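Local coordinates for protein lytic polysaccharide monooxygenase (Neurospora crassa, PDB 4QI8) that probably cleaves cellulose oxidatively, using a copper ion at its surface, a reductant and oxygen or peroxide to break beta-1,4-glucosidic bonds, at residues A[1-5]-A[66-72]; A[77-83]-A[133-139]; A[100-106]-A[206-212]. One frame throughout, in Å; residues are numbered along the deposited sequence.

Contact 1 of 3, residues A[1-5]-A[66-72]. With CU (copper (II) ion), chain C; NO3 (nitrate ion), chain D.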
loop_
_atom_site.group_PDB
_atom_site.type_symbol
_atom_site.label_atom_id
_atom_site.label_comp_id
_atom_site.label_asym_id
_atom_site.label_seq_id
_atom_site.Cartn_x
_atom_site.Cartn_y
_atom_site.Cartn_z
ATOM N N HIS A 1 6.455 -1.194 -14.260
ATOM C CA HIS A 1 7.542 -0.413 -13.678
ATOM C C HIS A 1 7.116 1.011 -13.364
ATOM O O HIS A 1 6.958 1.849 -14.242
ATOM C CB HIS A 1 8.742 -0.413 -14.609
ATOM C CG HIS A 1 9.478 -1.696 -14.566
ATOM N ND1 HIS A 1 8.834 -2.912 -14.621
ATOM C CD2 HIS A 1 10.795 -1.962 -14.410
ATOM C CE1 HIS A 1 9.737 -3.872 -14.534
ATOM N NE2 HIS A 1 10.930 -3.323 -14.411
ATOM N N TYR A 2 6.926 1.280 -12.079
ATOM C CA TYR A 2 6.538 2.594 -11.572
ATOM C C TYR A 2 6.888 2.651 -10.091
ATOM O O TYR A 2 6.940 1.624 -9.401
ATOM C CB TYR A 2 5.034 2.914 -11.800
ATOM C CG TYR A 2 4.169 1.685 -11.872
ATOM C CD1 TYR A 2 3.942 1.046 -13.088
ATOM C CD2 TYR A 2 3.618 1.121 -10.723
ATOM C CE1 TYR A 2 3.199 -0.111 -13.158
ATOM C CE2 TYR A 2 2.852 -0.037 -10.790
ATOM C CZ TYR A 2 2.651 -0.647 -12.017
ATOM O OH TYR A 2 1.909 -1.808 -12.093
ATOM N N THR A 3 7.152 3.864 -9.636
ATOM C CA THR A 3 7.293 4.155 -8.227
ATOM C C THR A 3 6.003 4.797 -7.708
ATOM O O THR A 3 5.127 5.185 -8.473
ATOM C CB THR A 3 8.441 5.134 -7.995
ATOM O OG1 THR A 3 8.107 6.353 -8.650
ATOM C CG2 THR A 3 9.782 4.592 -8.518
ATOM N N PHE A 4 5.925 4.910 -6.387
ATOM C CA PHE A 4 4.884 5.673 -5.702
ATOM C C PHE A 4 5.572 6.740 -4.844
ATOM O O PHE A 4 5.769 6.562 -3.644
ATOM C CB PHE A 4 3.976 4.748 -4.887
ATOM C CG PHE A 4 3.096 3.895 -5.742
ATOM C CD1 PHE A 4 1.923 4.408 -6.257
ATOM C CD2 PHE A 4 3.432 2.584 -6.042
ATOM C CE1 PHE A 4 1.114 3.649 -7.073
ATOM C CE2 PHE A 4 2.613 1.825 -6.870
ATOM C CZ PHE A 4 1.453 2.357 -7.371
ATOM N N PRO A 5 5.995 7.847 -5.476
ATOM C CA PRO A 5 6.955 8.732 -4.804
ATOM C C PRO A 5 6.366 9.911 -4.029
ATOM O O PRO A 5 7.114 10.625 -3.369
ATOM C CB PRO A 5 7.784 9.251 -5.975
ATOM C CG PRO A 5 6.760 9.369 -7.085
ATOM C CD PRO A 5 5.854 8.175 -6.908
ATOM N N ALA A 66 1.695 7.984 -8.414
ATOM C CA ALA A 66 2.562 7.021 -9.092
ATOM C C ALA A 66 3.425 7.746 -10.120
ATOM O O ALA A 66 3.071 8.837 -10.580
ATOM C CB ALA A 66 1.723 5.978 -9.816
ATOM N N ALA A 67 4.550 7.149 -10.481
ATOM C CA ALA A 67 5.333 7.671 -11.590
ATOM C C ALA A 67 6.012 6.522 -12.343
ATOM O O ALA A 67 6.809 5.797 -11.720
ATOM C CB ALA A 67 6.369 8.654 -11.077
ATOM N N PRO A 68 5.754 6.315 -13.633
ATOM C CA PRO A 68 4.717 6.962 -14.449
ATOM C C PRO A 68 3.392 6.287 -14.071
ATOM O O PRO A 68 3.275 5.750 -12.974
ATOM C CB PRO A 68 5.179 6.608 -15.884
ATOM C CG PRO A 68 5.727 5.223 -15.716
ATOM C CD PRO A 68 6.485 5.281 -14.390
ATOM N N SER A 69 2.363 6.403 -14.902
ATOM C CA SER A 69 1.067 5.844 -14.560
ATOM C C SER A 69 1.137 4.323 -14.436
ATOM O O SER A 69 1.914 3.695 -15.120
ATOM C CB SER A 69 0.054 6.195 -15.644
ATOM O OG SER A 69 -0.030 7.626 -15.777
ATOM N N VAL A 70 0.322 3.782 -13.551
ATOM C CA VAL A 70 0.207 2.337 -13.384
ATOM C C VAL A 70 -0.285 1.712 -14.687
ATOM O O VAL A 70 -1.266 2.178 -15.270
ATOM C CB VAL A 70 -0.782 2.016 -12.250
ATOM C CG1 VAL A 70 -1.081 0.522 -12.187
ATOM C CG2 VAL A 70 -0.241 2.519 -10.922
ATOM N N TYR A 71 0.376 0.650 -15.138
ATOM C CA TYR A 71 -0.019 0.020 -16.394
ATOM C C TYR A 71 0.013 -1.497 -16.393
ATOM O O TYR A 71 -0.373 -2.102 -17.377
ATOM C CB TYR A 71 0.809 0.556 -17.561
ATOM C CG TYR A 71 2.281 0.269 -17.485
ATOM C CD1 TYR A 71 2.825 -0.892 -18.032
ATOM C CD2 TYR A 71 3.133 1.154 -16.854
ATOM C CE1 TYR A 71 4.183 -1.139 -17.967
ATOM C CE2 TYR A 71 4.481 0.916 -16.781
ATOM C CZ TYR A 71 5.006 -0.232 -17.333
ATOM O OH TYR A 71 6.370 -0.441 -17.259
ATOM N N HIS A 72 0.461 -2.125 -15.316
ATOM C CA HIS A 72 0.314 -3.576 -15.221
ATOM C C HIS A 72 -1.060 -3.874 -14.629
ATOM O O HIS A 72 -1.578 -3.082 -13.832
ATOM C CB HIS A 72 1.396 -4.214 -14.353
ATOM C CG HIS A 72 2.791 -4.016 -14.856
ATOM N ND1 HIS A 72 3.194 -4.422 -16.111
ATOM C CD2 HIS A 72 3.893 -3.509 -14.253
ATOM C CE1 HIS A 72 4.484 -4.157 -16.255
ATOM N NE2 HIS A 72 4.931 -3.600 -15.147
HETATM CU CU CU C . 6.867 -3.172 -14.834
HETATM N N NO3 D . 13.008 -5.375 -11.610
HETATM O O1 NO3 D . 14.225 -5.906 -11.848
HETATM O O2 NO3 D . 12.296 -5.566 -10.482
HETATM O O3 NO3 D . 12.487 -4.588 -12.566
HETATM O O HOH W 1 7.904 2.556 -16.729
HETATM O O HOH W 2 7.273 -2.882 -17.292
HETATM O O HOH W 3 7.269 -5.162 -15.112
#

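Contact 2 of 3, residues A[77-83]-A[133-139]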
loop_
_atom_site.group_PDB
_atom_site.type_symbol
_atom_site.label_atom_id
_atom_site.label_comp_id
_atom_site.label_asym_id
_atom_site.label_seq_id
_atom_site.Cartn_x
_atom_site.Cartn_y
_atom_site.Cartn_z
ATOM N N GLN A 77 -3.663 -1.642 -3.248
ATOM C CA GLN A 77 -4.092 -1.842 -1.862
ATOM C C GLN A 77 -3.358 -0.832 -0.984
ATOM O O GLN A 77 -2.210 -0.479 -1.264
ATOM C CB GLN A 77 -3.835 -3.278 -1.384
ATOM C CG GLN A 77 -4.220 -4.322 -2.415
ATOM C CD GLN A 77 -4.373 -5.739 -1.887
ATOM O OE1 GLN A 77 -5.230 -6.480 -2.362
ATOM N NE2 GLN A 77 -3.544 -6.129 -0.930
ATOM N N PHE A 78 -4.025 -0.374 0.073
ATOM C CA PHE A 78 -3.438 0.570 1.022
ATOM C C PHE A 78 -3.635 0.090 2.451
ATOM O O PHE A 78 -4.705 -0.414 2.809
ATOM C CB PHE A 78 -4.061 1.972 0.874
ATOM C CG PHE A 78 -3.759 2.646 -0.437
ATOM C CD1 PHE A 78 -2.562 3.329 -0.623
ATOM C CD2 PHE A 78 -4.667 2.598 -1.487
ATOM C CE1 PHE A 78 -2.288 3.946 -1.819
ATOM C CE2 PHE A 78 -4.377 3.204 -2.695
ATOM C CZ PHE A 78 -3.189 3.874 -2.858
ATOM N N TYR A 79 -2.605 0.283 3.270
ATOM C CA TYR A 79 -2.622 -0.086 4.674
ATOM C C TYR A 79 -2.119 1.081 5.515
ATOM O O TYR A 79 -1.268 1.863 5.073
ATOM C CB TYR A 79 -1.697 -1.261 4.955
ATOM C CG TYR A 79 -2.040 -2.604 4.351
ATOM C CD1 TYR A 79 -1.876 -2.859 2.997
ATOM C CD2 TYR A 79 -2.487 -3.652 5.163
ATOM C CE1 TYR A 79 -2.155 -4.124 2.466
ATOM C CE2 TYR A 79 -2.743 -4.909 4.645
ATOM C CZ TYR A 79 -2.586 -5.139 3.307
ATOM O OH TYR A 79 -2.834 -6.399 2.824
ATOM N N LEU A 80 -2.614 1.148 6.747
ATOM C CA LEU A 80 -2.089 2.063 7.751
ATOM C C LEU A 80 -1.461 1.301 8.911
ATOM O O LEU A 80 -1.866 0.179 9.225
ATOM C CB LEU A 80 -3.223 2.904 8.333
ATOM C CG LEU A 80 -3.725 4.049 7.459
ATOM C CD1 LEU A 80 -5.002 4.661 8.036
ATOM C CD2 LEU A 80 -2.659 5.141 7.308
ATOM N N ALA A 81 -0.495 1.940 9.567
ATOM C CA ALA A 81 0.070 1.432 10.817
ATOM C C ALA A 81 0.345 2.619 11.717
ATOM O O ALA A 81 0.986 3.580 11.297
ATOM C CB ALA A 81 1.347 0.644 10.565
ATOM N N ARG A 82 -0.130 2.546 12.957
ATOM C CA ARG A 82 0.010 3.659 13.883
ATOM C C ARG A 82 1.280 3.539 14.716
ATOM O O ARG A 82 1.510 2.554 15.424
ATOM C CB ARG A 82 -1.200 3.747 14.810
ATOM C CG ARG A 82 -1.175 4.992 15.679
ATOM C CD ARG A 82 -2.397 5.092 16.570
ATOM N NE ARG A 82 -2.408 6.305 17.390
ATOM C CZ ARG A 82 -1.719 6.470 18.516
ATOM N NH1 ARG A 82 -0.944 5.507 18.998
ATOM N NH2 ARG A 82 -1.820 7.611 19.181
ATOM N N VAL A 83 2.098 4.579 14.663
ATOM C CA VAL A 83 3.304 4.636 15.464
ATOM C C VAL A 83 2.925 4.676 16.956
ATOM O O VAL A 83 2.077 5.469 17.340
ATOM C CB VAL A 83 4.101 5.900 15.117
ATOM C CG1 VAL A 83 5.356 5.978 15.961
ATOM C CG2 VAL A 83 4.449 5.953 13.623
ATOM N N SER A 133 -6.063 9.473 16.529
ATOM C CA SER A 133 -5.067 10.428 16.063
ATOM C C SER A 133 -3.682 9.942 16.452
ATOM O O SER A 133 -3.508 9.239 17.446
ATOM C CB SER A 133 -5.309 11.803 16.672
ATOM O OG SER A 133 -5.196 11.748 18.078
ATOM N N GLY A 134 -2.696 10.302 15.646
ATOM C CA GLY A 134 -1.319 9.973 15.938
ATOM C C GLY A 134 -0.497 9.985 14.670
ATOM O O GLY A 134 -0.985 10.363 13.612
ATOM N N SER A 135 0.756 9.579 14.783
ATOM C CA SER A 135 1.597 9.406 13.606
ATOM C C SER A 135 1.354 8.034 13.004
ATOM O O SER A 135 1.171 7.064 13.737
ATOM C CB SER A 135 3.062 9.569 13.975
ATOM O OG SER A 135 3.313 10.874 14.464
ATOM N N TYR A 136 1.372 7.969 11.676
ATOM C CA TYR A 136 1.072 6.742 10.945
ATOM C C TYR A 136 1.982 6.577 9.739
ATOM O O TYR A 136 2.402 7.566 9.122
ATOM C CB TYR A 136 -0.351 6.767 10.384
ATOM C CG TYR A 136 -1.478 6.492 11.355
ATOM C CD1 TYR A 136 -1.931 7.476 12.233
ATOM C CD2 TYR A 136 -2.119 5.264 11.362
ATOM C CE1 TYR A 136 -2.977 7.230 13.104
ATOM C CE2 TYR A 136 -3.171 5.008 12.222
ATOM C CZ TYR A 136 -3.604 5.996 13.079
ATOM O OH TYR A 136 -4.651 5.698 13.924
ATOM N N LEU A 137 2.239 5.320 9.376
ATOM C CA LEU A 137 2.715 4.999 8.048
ATOM C C LEU A 137 1.531 4.600 7.183
ATOM O O LEU A 137 0.639 3.869 7.636
ATOM C CB LEU A 137 3.713 3.848 8.093
ATOM C CG LEU A 137 4.973 4.132 8.910
ATOM C CD1 LEU A 137 5.841 2.883 9.011
ATOM C CD2 LEU A 137 5.761 5.261 8.288
ATOM N N LEU A 138 1.553 5.065 5.932
ATOM C CA LEU A 138 0.588 4.672 4.916
ATOM C C LEU A 138 1.341 3.922 3.834
ATOM O O LEU A 138 2.171 4.503 3.137
ATOM C CB LEU A 138 -0.113 5.892 4.331
ATOM C CG LEU A 138 -1.044 5.632 3.142
ATOM C CD1 LEU A 138 -2.228 4.736 3.483
ATOM C CD2 LEU A 138 -1.522 6.954 2.587
ATOM N N ARG A 139 1.089 2.621 3.747
ATOM C CA ARG A 139 1.735 1.758 2.770
ATOM C C ARG A 139 0.869 1.667 1.521
ATOM O O ARG A 139 -0.305 1.309 1.596
ATOM C CB ARG A 139 1.958 0.364 3.370
ATOM C CG ARG A 139 2.524 -0.675 2.422
ATOM C CD ARG A 139 2.712 -1.995 3.153
ATOM N NE ARG A 139 3.238 -3.046 2.285
ATOM C CZ ARG A 139 2.500 -3.780 1.466
ATOM N NH1 ARG A 139 1.182 -3.609 1.427
ATOM N NH2 ARG A 139 3.072 -4.694 0.697
HETATM O O HOH W 4 -0.352 -1.220 0.796
HETATM O O HOH W 5 1.750 8.215 17.210
#

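Contact 3 of 3, residues A[100-106]-A[206-212]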
loop_
_atom_site.group_PDB
_atom_site.type_symbol
_atom_site.label_atom_id
_atom_site.label_comp_id
_atom_site.label_asym_id
_atom_site.label_seq_id
_atom_site.Cartn_x
_atom_site.Cartn_y
_atom_site.Cartn_z
ATOM N N PHE A 100 -3.111 -2.396 9.165
ATOM C CA PHE A 100 -4.484 -2.734 8.805
ATOM C C PHE A 100 -4.798 -2.148 7.443
ATOM O O PHE A 100 -4.317 -1.074 7.074
ATOM C CB PHE A 100 -5.515 -2.313 9.875
ATOM C CG PHE A 100 -5.531 -0.843 10.216
ATOM C CD1 PHE A 100 -4.628 -0.314 11.119
ATOM C CD2 PHE A 100 -6.485 -0.003 9.667
ATOM C CE1 PHE A 100 -4.657 1.025 11.451
ATOM C CE2 PHE A 100 -6.533 1.334 10.011
ATOM C CZ PHE A 100 -5.619 1.849 10.908
ATOM N N LYS A 101 -5.587 -2.902 6.688
ATOM C CA LYS A 101 -5.937 -2.546 5.331
ATOM C C LYS A 101 -7.084 -1.561 5.336
ATOM O O LYS A 101 -8.088 -1.785 6.008
ATOM C CB LYS A 101 -6.337 -3.803 4.569
ATOM C CG LYS A 101 -6.669 -3.573 3.106
ATOM C CD LYS A 101 -7.172 -4.842 2.430
ATOM C CE LYS A 101 -6.058 -5.820 2.140
ATOM N NZ LYS A 101 -6.614 -7.130 1.696
ATOM N N ILE A 102 -6.944 -0.482 4.572
ATOM C CA ILE A 102 -8.021 0.491 4.428
ATOM C C ILE A 102 -8.622 0.544 3.024
ATOM O O ILE A 102 -9.634 1.207 2.823
ATOM C CB ILE A 102 -7.625 1.910 4.900
ATOM C CG1 ILE A 102 -6.463 2.476 4.078
ATOM C CG2 ILE A 102 -7.292 1.881 6.383
ATOM C CD1 ILE A 102 -6.208 3.940 4.363
ATOM N N TYR A 103 -8.034 -0.167 2.071
ATOM C CA TYR A 103 -8.567 -0.231 0.721
ATOM C C TYR A 103 -7.951 -1.413 -0.003
ATOM O O TYR A 103 -6.747 -1.647 0.108
ATOM C CB TYR A 103 -8.238 1.054 -0.062
ATOM C CG TYR A 103 -8.600 0.961 -1.534
ATOM C CD1 TYR A 103 -7.686 0.505 -2.472
ATOM C CD2 TYR A 103 -9.866 1.319 -1.984
ATOM C CE1 TYR A 103 -8.024 0.397 -3.804
ATOM C CE2 TYR A 103 -10.215 1.217 -3.323
ATOM C CZ TYR A 103 -9.291 0.762 -4.230
ATOM O OH TYR A 103 -9.629 0.657 -5.564
ATOM N N HIS A 104 -8.761 -2.124 -0.777
ATOM C CA HIS A 104 -8.227 -2.977 -1.824
ATOM C C HIS A 104 -9.123 -2.949 -3.047
ATOM O O HIS A 104 -10.335 -2.754 -2.955
ATOM C CB HIS A 104 -7.891 -4.401 -1.340
ATOM C CG HIS A 104 -9.049 -5.247 -0.897
ATOM N ND1 HIS A 104 -8.835 -6.359 -0.122
ATOM C CD2 HIS A 104 -10.383 -5.208 -1.144
ATOM C CE1 HIS A 104 -9.984 -6.964 0.110
ATOM N NE2 HIS A 104 -10.944 -6.284 -0.494
ATOM N N GLU A 105 -8.492 -3.135 -4.196
ATOM C CA GLU A 105 -9.166 -3.036 -5.481
ATOM C C GLU A 105 -9.699 -4.383 -5.945
ATOM O O GLU A 105 -8.978 -5.376 -5.944
ATOM C CB GLU A 105 -8.164 -2.513 -6.507
ATOM C CG GLU A 105 -8.729 -2.327 -7.900
ATOM C CD GLU A 105 -7.710 -1.766 -8.882
ATOM O OE1 GLU A 105 -6.635 -1.285 -8.442
ATOM O OE2 GLU A 105 -8.000 -1.804 -10.101
ATOM N N GLN A 106 -10.962 -4.403 -6.358
ATOM C CA GLN A 106 -11.535 -5.536 -7.071
ATOM C C GLN A 106 -11.596 -5.225 -8.558
ATOM O O GLN A 106 -11.969 -4.120 -8.938
ATOM C CB GLN A 106 -12.946 -5.827 -6.565
ATOM C CG GLN A 106 -12.973 -6.671 -5.313
ATOM C CD GLN A 106 -12.769 -8.141 -5.620
ATOM O OE1 GLN A 106 -13.627 -8.777 -6.237
ATOM N NE2 GLN A 106 -11.640 -8.694 -5.187
ATOM N N ASN A 206 -8.249 -10.824 -2.994
ATOM C CA ASN A 206 -7.128 -9.962 -2.638
ATOM C C ASN A 206 -6.324 -10.586 -1.512
ATOM O O ASN A 206 -6.897 -11.100 -0.554
ATOM C CB ASN A 206 -7.617 -8.612 -2.135
ATOM C CG ASN A 206 -8.374 -7.842 -3.181
ATOM O OD1 ASN A 206 -9.560 -8.086 -3.405
ATOM N ND2 ASN A 206 -7.695 -6.910 -3.842
ATOM N N PRO A 207 -4.991 -10.488 -1.572
ATOM C CA PRO A 207 -4.209 -10.988 -0.447
ATOM C C PRO A 207 -4.312 -10.041 0.739
ATOM O O PRO A 207 -4.613 -8.847 0.607
ATOM C CB PRO A 207 -2.786 -11.054 -1.015
ATOM C CG PRO A 207 -2.754 -9.958 -2.005
ATOM C CD PRO A 207 -4.131 -9.936 -2.629
ATOM N N GLY A 208 -4.073 -10.606 1.910
ATOM C CA GLY A 208 -4.089 -9.850 3.137
ATOM C C GLY A 208 -5.427 -9.882 3.854
ATOM O O GLY A 208 -6.372 -10.560 3.443
ATOM N N PRO A 209 -5.521 -9.106 4.932
ATOM C CA PRO A 209 -6.696 -9.106 5.799
ATOM C C PRO A 209 -7.863 -8.377 5.178
ATOM O O PRO A 209 -7.747 -7.753 4.127
ATOM C CB PRO A 209 -6.193 -8.380 7.044
ATOM C CG PRO A 209 -5.151 -7.434 6.513
ATOM C CD PRO A 209 -4.459 -8.212 5.434
ATOM N N SER A 210 -8.994 -8.477 5.851
ATOM C CA SER A 210 -10.185 -7.746 5.463
ATOM C C SER A 210 -9.962 -6.240 5.525
ATOM O O SER A 210 -9.151 -5.767 6.302
ATOM C CB SER A 210 -11.325 -8.121 6.406
ATOM O OG SER A 210 -11.548 -9.523 6.412
ATOM N N VAL A 211 -10.705 -5.488 4.715
ATOM C CA VAL A 211 -10.665 -4.029 4.760
ATOM C C VAL A 211 -11.367 -3.540 6.018
ATOM O O VAL A 211 -12.516 -3.869 6.290
ATOM C CB VAL A 211 -11.316 -3.395 3.509
ATOM C CG1 VAL A 211 -11.351 -1.868 3.614
ATOM C CG2 VAL A 211 -10.571 -3.822 2.239
ATOM N N PHE A 212 -10.658 -2.728 6.779
ATOM C CA PHE A 212 -11.219 -2.099 7.952
ATOM C C PHE A 212 -12.021 -0.871 7.555
ATOM O O PHE A 212 -11.526 -0.019 6.823
ATOM C CB PHE A 212 -10.101 -1.686 8.901
ATOM C CG PHE A 212 -10.586 -0.826 10.014
ATOM C CD1 PHE A 212 -11.135 -1.387 11.146
ATOM C CD2 PHE A 212 -10.553 0.558 9.907
ATOM C CE1 PHE A 212 -11.626 -0.588 12.164
ATOM C CE2 PHE A 212 -11.039 1.359 10.919
ATOM C CZ PHE A 212 -11.568 0.788 12.048
HETATM O O HOH W 6 -7.127 -4.870 7.946
HETATM O O HOH W 7 -11.574 1.686 4.721
#

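Contact 1 of 3, residues A[1-5]-A[66-72]
His1 and His72 meet at a copper ion in the histidine brace of the AA9 monooxygenases, in which the chain's first residue binds through both its amino group and its ring. His1 N lies 2.1 Å from the copper and His1 ND1 2.0 Å; His72 NE2 completes the three-nitrogen set at 2.0 Å. The separation of 3.0 Å between His1 N and His72 NE2 therefore reflects shared coordination and is no hydrogen bond. His1 N also donates to Tyr71 OH, 3.1 Å away. Two waters also bind the copper, and Tyr157 belongs to the same site, close to His72. His146, which probably binds oxygen, stacks on the His72 ring.

Behind the brace stands Tyr2. Its ring turns an edge to the face of Tyr71 in an offset edge-to-face pair, planes at 74°, while Val70 CA sits over one Tyr2 face, 4.0 Å from the centroid. Tyr2 OH, held by a hydrogen bond to His142, also rests against His72 CB. Tyr71 reaches the amino terminus because its CG lies between the backbone N and carbonyl carbon (chi1 63°), turning the hydroxyl toward His1.

Farther out, Thr3 and Ala67 form an antiparallel hydrogen-bonded pair, tying the amino-terminal strand to strand 61-67 just before the loop that carries His72. The peptide before Pro68 is cis. The Phe4 ring packs on Ala66 and Val70, with Phe4 CE1 3.6 Å from Ala66 CB.

Contact 2 of 3, residues A[77-83]-A[133-139]
Arg82 grips the carbonyl of Ser133 side-on, with NE and NH2 both donating to the one oxygen. Arg82 NH2 to Ser133 O is 2.9 Å, with the donor in the carbonyl plane; NE approaches the same oxygen from above that plane. The oxygen lies 4° from the guanidinium plane, letting one flat group serve it twice. An extended chain, with CG anti to the backbone N (chi1 -173°), carries Arg82 across Tyr136: CB sits over a ring face, 3.8 Å from the centroid, and the guanidinium stands 89° from the ring. NH2 also forms a salt bridge with Asp85, and Tyr136 OH is bonded to Lys132 O. With an alanine here, Ser133 O is likely to lose both guanidinium donors and Asp85 this positive partner, while the Tyr136 ring would keep CB over its face but lose CG and CD.

The backbones are adjacent antiparallel strands of the larger sheet of the beta-sandwich. Tyr79 with Arg139 and Ala81 with Leu137 are hydrogen-bonded pairs, each closed by two N-H...O bonds; Arg139 N to Tyr79 O is 2.8 Å. Val83 N continues the ladder to Ser135 O, also at 2.8 Å. One water donates to both Gln77 O and Arg139 O, and another links Val83 O to Ser135 N.

Arg139 lies alongside Tyr79, its NH1 3.5 Å from Tyr79 CD1. Leu80 and Leu138 pack on the face bearing Tyr136. Paired backbone groups thus satisfy one another, and Arg82 the Ser133 carbonyl, whereas Arg139's buried charge is met beyond the segments, by Glu141 and a cation-pi contact with Phe181.

Contact 3 of 3, residues A[100-106]-A[206-212]
Strand 100-104, part of the larger sheet of the AA9 beta-sandwich, is flanked by the irregular segment 206-212. Phe212 N donates to Lys101 O at 2.8 Å with an N-H...O angle of 166°, and waters join Lys101 N to Ser210 O and Ile102 O to Phe212 O. Ile102 and Tyr103 both face Phe78, forming a classic beta bulge.

Lys101 supplies the central polar anchor. Bent at chi3 (-75°), its chain brings Lys101 NZ to Pro207 O at 2.9 Å and to Pro209 O at 2.8 Å, the latter bond in the carbonyl plane. Lys101 NZ also donates to His104 ND1, 3.0 Å away, fixing the ring that stands between the two segments.

The His104 ring is sandwiched: Val211 CG2 lies over its centre, 3.6 Å from the centroid, while the Asn206 amide stacks against the opposite face with planes 13° apart. Phe100 turns its edge to the face of Phe212 at the other end of the contact.

The amide of Asn206 is bonded at both ends, its ND2 also reaching Gln77 OE1. Asn206 OD1 accepts from Gln106 NE2 at 2.8 Å, and Asn206 ND2 donates to Glu105 O at 2.9 Å, approaching from above the carbonyl plane.

How the contacts relate
Contacts 2 and 3 reach the same sheet: strands 76-82 and 99-104 are neighbours in it, joined where Leu80 N meets Phe100 O at 2.8 Å, and 206-212 is a loop lying against the latter. Contact 1 joins two strands of the other sheet and runs on into the loop bearing His72; its centre is about 21 Å from that of contact 2, on the opposite side of the chain's centre. Contact 2 is buried and held mainly by a regular backbone ladder. The other two are partly buried and less uniform: metal coordination and aromatic packing in contact 1, lysine and amide bonds in contact 3. Only contact 1 includes copper ligands.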